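Local coordinates for flagellar regulatory protein C (Vibrio cholerae, PDB 4QHS) that probably hydrolyses ATP as a heptameric AAA+ ring to activate sigma-54-dependent transcription of flagellar genes, at residues A[29-34]-A[55-60]; A[128-133]-A[175-180]. All coordinates share one frame; numbering follows the deposited sequence.

The two contacts illustrate how helices of an AAA+ core, whose parallel sheet has strand order 2-3-4-1-5, are joined to one another. Contact 1 joins helix 23-35 to helix 51-61, while contact 2 joins helix 123-135 to helix 172-178, further along the same chain. Their centres lie 20 Å apart and their nearest atoms about 7 Å apart, so the two do not touch. They also differ in chemistry: a tyrosine-carboxylate bond beside an alanine and an isoleucine in contact 1, leucines and an arginine in contact 2. Both reach a second subunit, and helix 51-61 of contact 1 begins at the end of the P-loop, whose nucleotide site is empty in this crystal.

Contact 1 of 2, residues A[29-34]-A[55-60]; sequences ALADKV and SRYIHN
Tyr-57 and Asp-32 join across a partly buried helix-helix contact in the AAA+ core, where helix 23-35 packs beside helix 51-61, both lying against the parallel sheet. The two short helical segments run in roughly the same direction, their axes 9.1 Å apart at closest and turned by -45°. The one polar link is a hydrogen bond, Tyr-57 OH giving its proton to Asp-32 OD1; the modelled separation of 2.5 Å is very short, and its exact value is doubtful. The carboxylate comes in at the edge of the ring, near its plane, and the two flat groups lie only 28° apart. The other oxygen, OD2, stands 3.1 Å from the same Tyr-57 OH. Tyr-57 extends across to the neighbouring helix because its CG is anti to the backbone N (chi1 173°), and the Asp-32 side chain crosses it at about a right angle. Beside this bond the packing is apolar and fairly loose. Ala-31 faces the partner helix, and its CB lies 4.1 Å from Ile-58 CG1 and 4.3 Å from Tyr-57 CE1, the methyl approaching that ring obliquely. With so small a residue at the interface, the CA atoms of Ala-31 and Ile-58 come within 6.3 Å of each other. Ile-58 also packs on Val-41 and Leu-154 of the central sheet, while Val-34 packs on Ile-246 of the second subunit. Helix 51-61 begins at the lysine that ends the glycine-rich GPSGSGK motif, so the contact ties an N-terminal helix to the P-loop helix, as expected of the layered alpha/beta core of AAA+ ATPases.

Contact 2 of 2, residues A[128-133]-A[175-180]; sequences KLLRVL and YYRLNV
In the AAA+ alpha/beta core, Leu-133 and Leu-130 of helix 123-135 pack against Leu-178 and Arg-177 at the C-terminal end of helix 172-178, just ahead of the edge strand 182-184. The contact is buried and chiefly apolar, a case of helices joined through their side chains while their backbones stay well separated: the nearest CA atoms, those of Leu-133 and Arg-177, are 8.1 Å apart. Leu-133 CD1 meets Leu-178 CD2 at 3.9 Å, methyl against methyl, with the two side chains crossing at about a right angle. Leu-133 also packs on Leu-174, one turn earlier on the same partner helix. Leu-130 is sent toward the arginine by a CG anti to its own backbone N (chi1 -179°).

Around this contact lies a subunit boundary: Lys-128 forms a salt bridge with Asp-79 of the second subunit, and Val-180 O accepts a hydrogen bond from Arg-243 of that subunit, while within the chain Arg-177 O accepts one from Asn-40 ND2.

Arg-177 meets helix 123-135 with both its stem and its guanidinium. Extended from CG to NE, it lays CD 3.9 Å from Leu-130 CD1 and carries the guanidinium to Leu-133, where NH1 lies 4.1 Å from Leu-133 CB and, obliquely, 3.5 Å from Leu-133 O at an angle too poor for a hydrogen bond.

Contact 1 of 2, residues A[29-34]-A[55-60]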
loop_
_atom_site.group_PDB
_atom_site.type_symbol
_atom_site.label_atom_id
_atom_site.label_comp_id
_atom_site.label_asym_id
_atom_site.label_seq_id
_atom_site.Cartn_x
_atom_site.Cartn_y
_atom_site.Cartn_z
ATOM N N ALA A 29 16.119 4.056 -52.493
ATOM C CA ALA A 29 15.187 4.343 -53.588
ATOM C C ALA A 29 13.739 4.399 -53.095
ATOM O O ALA A 29 12.940 5.188 -53.598
ATOM C CB ALA A 29 15.321 3.318 -54.674
ATOM N N LEU A 30 13.390 3.562 -52.120
ATOM C CA LEU A 30 12.048 3.650 -51.526
ATOM C C LEU A 30 11.938 4.969 -50.762
ATOM O O LEU A 30 10.950 5.711 -50.868
ATOM C CB LEU A 30 11.763 2.468 -50.598
ATOM C CG LEU A 30 10.940 1.275 -51.105
ATOM C CD1 LEU A 30 10.523 1.459 -52.522
ATOM C CD2 LEU A 30 11.691 -0.030 -50.958
ATOM N N ALA A 31 12.980 5.257 -50.001
ATOM C CA ALA A 31 13.035 6.489 -49.247
ATOM C C ALA A 31 12.831 7.699 -50.174
ATOM O O ALA A 31 11.994 8.561 -49.891
ATOM C CB ALA A 31 14.351 6.581 -48.501
ATOM N N ASP A 32 13.551 7.736 -51.296
ATOM C CA ASP A 32 13.413 8.841 -52.249
ATOM C C ASP A 32 11.959 9.036 -52.671
ATOM O O ASP A 32 11.492 10.171 -52.825
ATOM C CB ASP A 32 14.284 8.609 -53.489
ATOM C CG ASP A 32 15.757 8.878 -53.236
ATOM O OD1 ASP A 32 16.072 9.642 -52.299
ATOM O OD2 ASP A 32 16.599 8.332 -53.985
ATOM N N LYS A 33 11.254 7.940 -52.832
ATOM C CA LYS A 33 9.852 8.008 -53.133
ATOM C C LYS A 33 9.026 8.658 -52.041
ATOM O O LYS A 33 8.328 9.587 -52.332
ATOM C CB LYS A 33 9.289 6.645 -53.488
ATOM C CG LYS A 33 9.198 6.387 -54.948
ATOM C CD LYS A 33 8.932 4.950 -55.249
ATOM C CE LYS A 33 8.671 4.715 -56.703
ATOM N NZ LYS A 33 8.437 3.305 -56.960
ATOM N N VAL A 34 9.086 8.183 -50.803
ATOM C CA VAL A 34 8.286 8.815 -49.737
ATOM C C VAL A 34 8.655 10.253 -49.538
ATOM O O VAL A 34 7.787 11.092 -49.276
ATOM C CB VAL A 34 8.443 8.212 -48.310
ATOM C CG1 VAL A 34 7.110 7.694 -47.785
ATOM C CG2 VAL A 34 9.586 7.243 -48.208
ATOM N N SER A 55 16.618 9.139 -41.894
ATOM C CA SER A 55 15.580 10.132 -41.653
ATOM C C SER A 55 16.031 11.532 -42.074
ATOM O O SER A 55 15.246 12.331 -42.596
ATOM C CB SER A 55 15.195 10.109 -40.175
ATOM O OG SER A 55 16.262 9.565 -39.418
ATOM N N ARG A 56 17.300 11.834 -41.840
ATOM C CA ARG A 56 17.815 13.133 -42.218
ATOM C C ARG A 56 17.926 13.181 -43.741
ATOM O O ARG A 56 17.733 14.228 -44.362
ATOM C CB ARG A 56 19.158 13.402 -41.540
ATOM C CG ARG A 56 19.526 14.882 -41.432
ATOM C CD ARG A 56 20.526 15.134 -40.304
ATOM N NE ARG A 56 20.007 14.699 -39.007
ATOM C CZ ARG A 56 20.547 13.734 -38.267
ATOM N NH1 ARG A 56 21.641 13.105 -38.688
ATOM N NH2 ARG A 56 19.997 13.401 -37.103
ATOM N N TYR A 57 18.211 12.028 -44.335
ATOM C CA TYR A 57 18.241 11.896 -45.784
ATOM C C TYR A 57 16.854 12.163 -46.358
ATOM O O TYR A 57 16.700 12.820 -47.382
ATOM C CB TYR A 57 18.717 10.504 -46.167
ATOM C CG TYR A 57 18.641 10.192 -47.633
ATOM C CD1 TYR A 57 17.449 9.783 -48.221
ATOM C CD2 TYR A 57 19.768 10.276 -48.431
ATOM C CE1 TYR A 57 17.386 9.488 -49.565
ATOM C CE2 TYR A 57 19.714 9.976 -49.778
ATOM C CZ TYR A 57 18.520 9.585 -50.339
ATOM O OH TYR A 57 18.468 9.287 -51.685
ATOM N N ILE A 58 15.838 11.639 -45.690
ATOM C CA ILE A 58 14.485 11.832 -46.168
ATOM C C ILE A 58 14.130 13.327 -46.154
ATOM O O ILE A 58 13.590 13.852 -47.131
ATOM C CB ILE A 58 13.490 11.016 -45.332
ATOM C CG1 ILE A 58 13.618 9.540 -45.717
ATOM C CG2 ILE A 58 12.070 11.519 -45.557
ATOM C CD1 ILE A 58 12.775 8.597 -44.899
ATOM N N HIS A 59 14.475 14.002 -45.060
ATOM C CA HIS A 59 14.232 15.438 -44.909
ATOM C C HIS A 59 14.830 16.223 -46.061
ATOM O O HIS A 59 14.157 17.039 -46.679
ATOM C CB HIS A 59 14.816 15.941 -43.590
ATOM C CG HIS A 59 14.592 17.395 -43.347
ATOM N ND1 HIS A 59 13.385 17.894 -42.903
ATOM C CD2 HIS A 59 15.419 18.462 -43.478
ATOM C CE1 HIS A 59 13.479 19.206 -42.768
ATOM N NE2 HIS A 59 14.704 19.575 -43.104
ATOM N N ASN A 60 16.095 15.948 -46.355
ATOM C CA ASN A 60 16.820 16.687 -47.374
ATOM C C ASN A 60 16.341 16.374 -48.778
ATOM O O ASN A 60 16.557 17.168 -49.691
ATOM C CB ASN A 60 18.327 16.418 -47.264
ATOM C CG ASN A 60 18.898 16.847 -45.919
ATOM O OD1 ASN A 60 18.500 17.872 -45.359
ATOM N ND2 ASN A 60 19.827 16.061 -45.392
#

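Contact 2 of 2, residues A[128-133]-A[175-180]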
loop_
_atom_site.group_PDB
_atom_site.type_symbol
_atom_site.label_atom_id
_atom_site.label_comp_id
_atom_site.label_asym_id
_atom_site.label_seq_id
_atom_site.Cartn_x
_atom_site.Cartn_y
_atom_site.Cartn_z
ATOM N N LYS A 128 -2.562 11.114 -27.171
ATOM C CA LYS A 128 -2.297 12.509 -27.439
ATOM C C LYS A 128 -1.668 12.692 -28.810
ATOM O O LYS A 128 -2.012 13.589 -29.531
ATOM C CB LYS A 128 -1.404 13.131 -26.377
ATOM C CG LYS A 128 -1.903 13.105 -24.974
ATOM C CD LYS A 128 -1.991 14.492 -24.444
ATOM C CE LYS A 128 -1.282 14.671 -23.140
ATOM N NZ LYS A 128 -1.928 15.738 -22.333
ATOM N N LEU A 129 -0.749 11.814 -29.152
ATOM C CA LEU A 129 -0.075 11.868 -30.445
ATOM C C LEU A 129 -1.050 11.658 -31.587
ATOM O O LEU A 129 -0.976 12.335 -32.619
ATOM C CB LEU A 129 1.031 10.819 -30.518
ATOM C CG LEU A 129 1.841 10.705 -31.810
ATOM C CD1 LEU A 129 2.392 12.070 -32.278
ATOM C CD2 LEU A 129 2.984 9.703 -31.611
ATOM N N LEU A 130 -1.978 10.751 -31.388
ATOM C CA LEU A 130 -2.977 10.453 -32.364
ATOM C C LEU A 130 -3.784 11.669 -32.701
ATOM O O LEU A 130 -4.056 11.932 -33.821
ATOM C CB LEU A 130 -3.895 9.363 -31.868
ATOM C CG LEU A 130 -4.961 8.986 -32.864
ATOM C CD1 LEU A 130 -4.340 8.241 -33.964
ATOM C CD2 LEU A 130 -5.974 8.152 -32.233
ATOM N N ARG A 131 -4.158 12.406 -31.697
ATOM C CA ARG A 131 -4.922 13.590 -31.892
ATOM C C ARG A 131 -4.140 14.671 -32.614
ATOM O O ARG A 131 -4.655 15.347 -33.455
ATOM C CB ARG A 131 -5.480 14.080 -30.581
ATOM C CG ARG A 131 -6.473 15.141 -30.734
ATOM C CD ARG A 131 -6.595 15.919 -29.489
ATOM N NE ARG A 131 -7.806 15.597 -28.747
ATOM C CZ ARG A 131 -7.881 15.585 -27.424
ATOM N NH1 ARG A 131 -6.804 15.863 -26.707
ATOM N NH2 ARG A 131 -9.018 15.303 -26.817
ATOM N N VAL A 132 -2.878 14.797 -32.298
ATOM C CA VAL A 132 -2.013 15.720 -33.016
ATOM C C VAL A 132 -1.974 15.342 -34.481
ATOM O O VAL A 132 -2.133 16.208 -35.347
ATOM C CB VAL A 132 -0.569 15.741 -32.460
ATOM C CG1 VAL A 132 0.355 16.485 -33.419
ATOM C CG2 VAL A 132 -0.534 16.398 -31.083
ATOM N N LEU A 133 -1.781 14.048 -34.750
ATOM C CA LEU A 133 -1.753 13.551 -36.116
ATOM C C LEU A 133 -3.054 13.823 -36.858
ATOM O O LEU A 133 -3.032 14.145 -38.044
ATOM C CB LEU A 133 -1.466 12.056 -36.138
ATOM C CG LEU A 133 0.017 11.718 -35.969
ATOM C CD1 LEU A 133 0.273 10.195 -36.005
ATOM C CD2 LEU A 133 0.820 12.432 -37.041
ATOM N N TYR A 175 -1.121 2.858 -34.919
ATOM C CA TYR A 175 -0.257 1.965 -35.675
ATOM C C TYR A 175 -0.483 2.175 -37.162
ATOM O O TYR A 175 0.461 2.375 -37.899
ATOM C CB TYR A 175 -0.501 0.505 -35.294
ATOM C CG TYR A 175 0.087 -0.505 -36.254
ATOM C CD1 TYR A 175 1.455 -0.771 -36.274
ATOM C CD2 TYR A 175 -0.727 -1.209 -37.122
ATOM C CE1 TYR A 175 1.990 -1.706 -37.147
ATOM C CE2 TYR A 175 -0.203 -2.147 -37.989
ATOM C CZ TYR A 175 1.155 -2.384 -38.002
ATOM O OH TYR A 175 1.663 -3.318 -38.870
ATOM N N TYR A 176 -1.725 2.211 -37.577
ATOM C CA TYR A 176 -2.033 2.368 -38.969
ATOM C C TYR A 176 -1.621 3.723 -39.496
ATOM O O TYR A 176 -1.106 3.824 -40.582
ATOM C CB TYR A 176 -3.501 2.082 -39.249
ATOM C CG TYR A 176 -3.781 0.625 -39.441
ATOM C CD1 TYR A 176 -3.171 -0.076 -40.434
ATOM C CD2 TYR A 176 -4.627 -0.049 -38.612
ATOM C CE1 TYR A 176 -3.398 -1.389 -40.605
ATOM C CE2 TYR A 176 -4.858 -1.371 -38.775
ATOM C CZ TYR A 176 -4.237 -2.037 -39.772
ATOM O OH TYR A 176 -4.460 -3.363 -39.956
ATOM N N ARG A 177 -1.825 4.760 -38.716
ATOM C CA ARG A 177 -1.408 6.069 -39.146
ATOM C C ARG A 177 0.087 6.225 -39.308
ATOM O O ARG A 177 0.543 6.883 -40.185
ATOM C CB ARG A 177 -1.957 7.127 -38.231
ATOM C CG ARG A 177 -3.229 7.670 -38.701
ATOM C CD ARG A 177 -3.691 8.734 -37.824
ATOM N NE ARG A 177 -4.882 9.360 -38.350
ATOM C CZ ARG A 177 -4.886 10.446 -39.104
ATOM N NH1 ARG A 177 -3.765 11.043 -39.437
ATOM N NH2 ARG A 177 -6.025 10.931 -39.521
ATOM N N LEU A 178 0.848 5.600 -38.459
ATOM C CA LEU A 178 2.300 5.733 -38.537
ATOM C C LEU A 178 2.967 4.732 -39.493
ATOM O O LEU A 178 4.161 4.852 -39.776
ATOM C CB LEU A 178 2.917 5.575 -37.148
ATOM C CG LEU A 178 2.702 6.727 -36.164
ATOM C CD1 LEU A 178 3.187 6.320 -34.785
ATOM C CD2 LEU A 178 3.443 7.953 -36.634
ATOM N N ASN A 179 2.227 3.746 -39.958
ATOM C CA ASN A 179 2.781 2.716 -40.806
ATOM C C ASN A 179 2.207 2.636 -42.220
ATOM O O ASN A 179 2.020 1.577 -42.744
ATOM C CB ASN A 179 2.671 1.359 -40.131
ATOM C CG ASN A 179 3.813 1.079 -39.205
ATOM O OD1 ASN A 179 4.849 0.611 -39.605
ATOM N ND2 ASN A 179 3.625 1.379 -37.956
ATOM N N VAL A 180 1.942 3.771 -42.824
ATOM C CA VAL A 180 1.613 3.796 -44.233
ATOM C C VAL A 180 2.773 3.233 -45.045
ATOM O O VAL A 180 2.569 2.514 -46.029
ATOM C CB VAL A 180 1.295 5.216 -44.721
ATOM C CG1 VAL A 180 1.081 5.214 -46.209
ATOM C CG2 VAL A 180 0.050 5.718 -44.036
#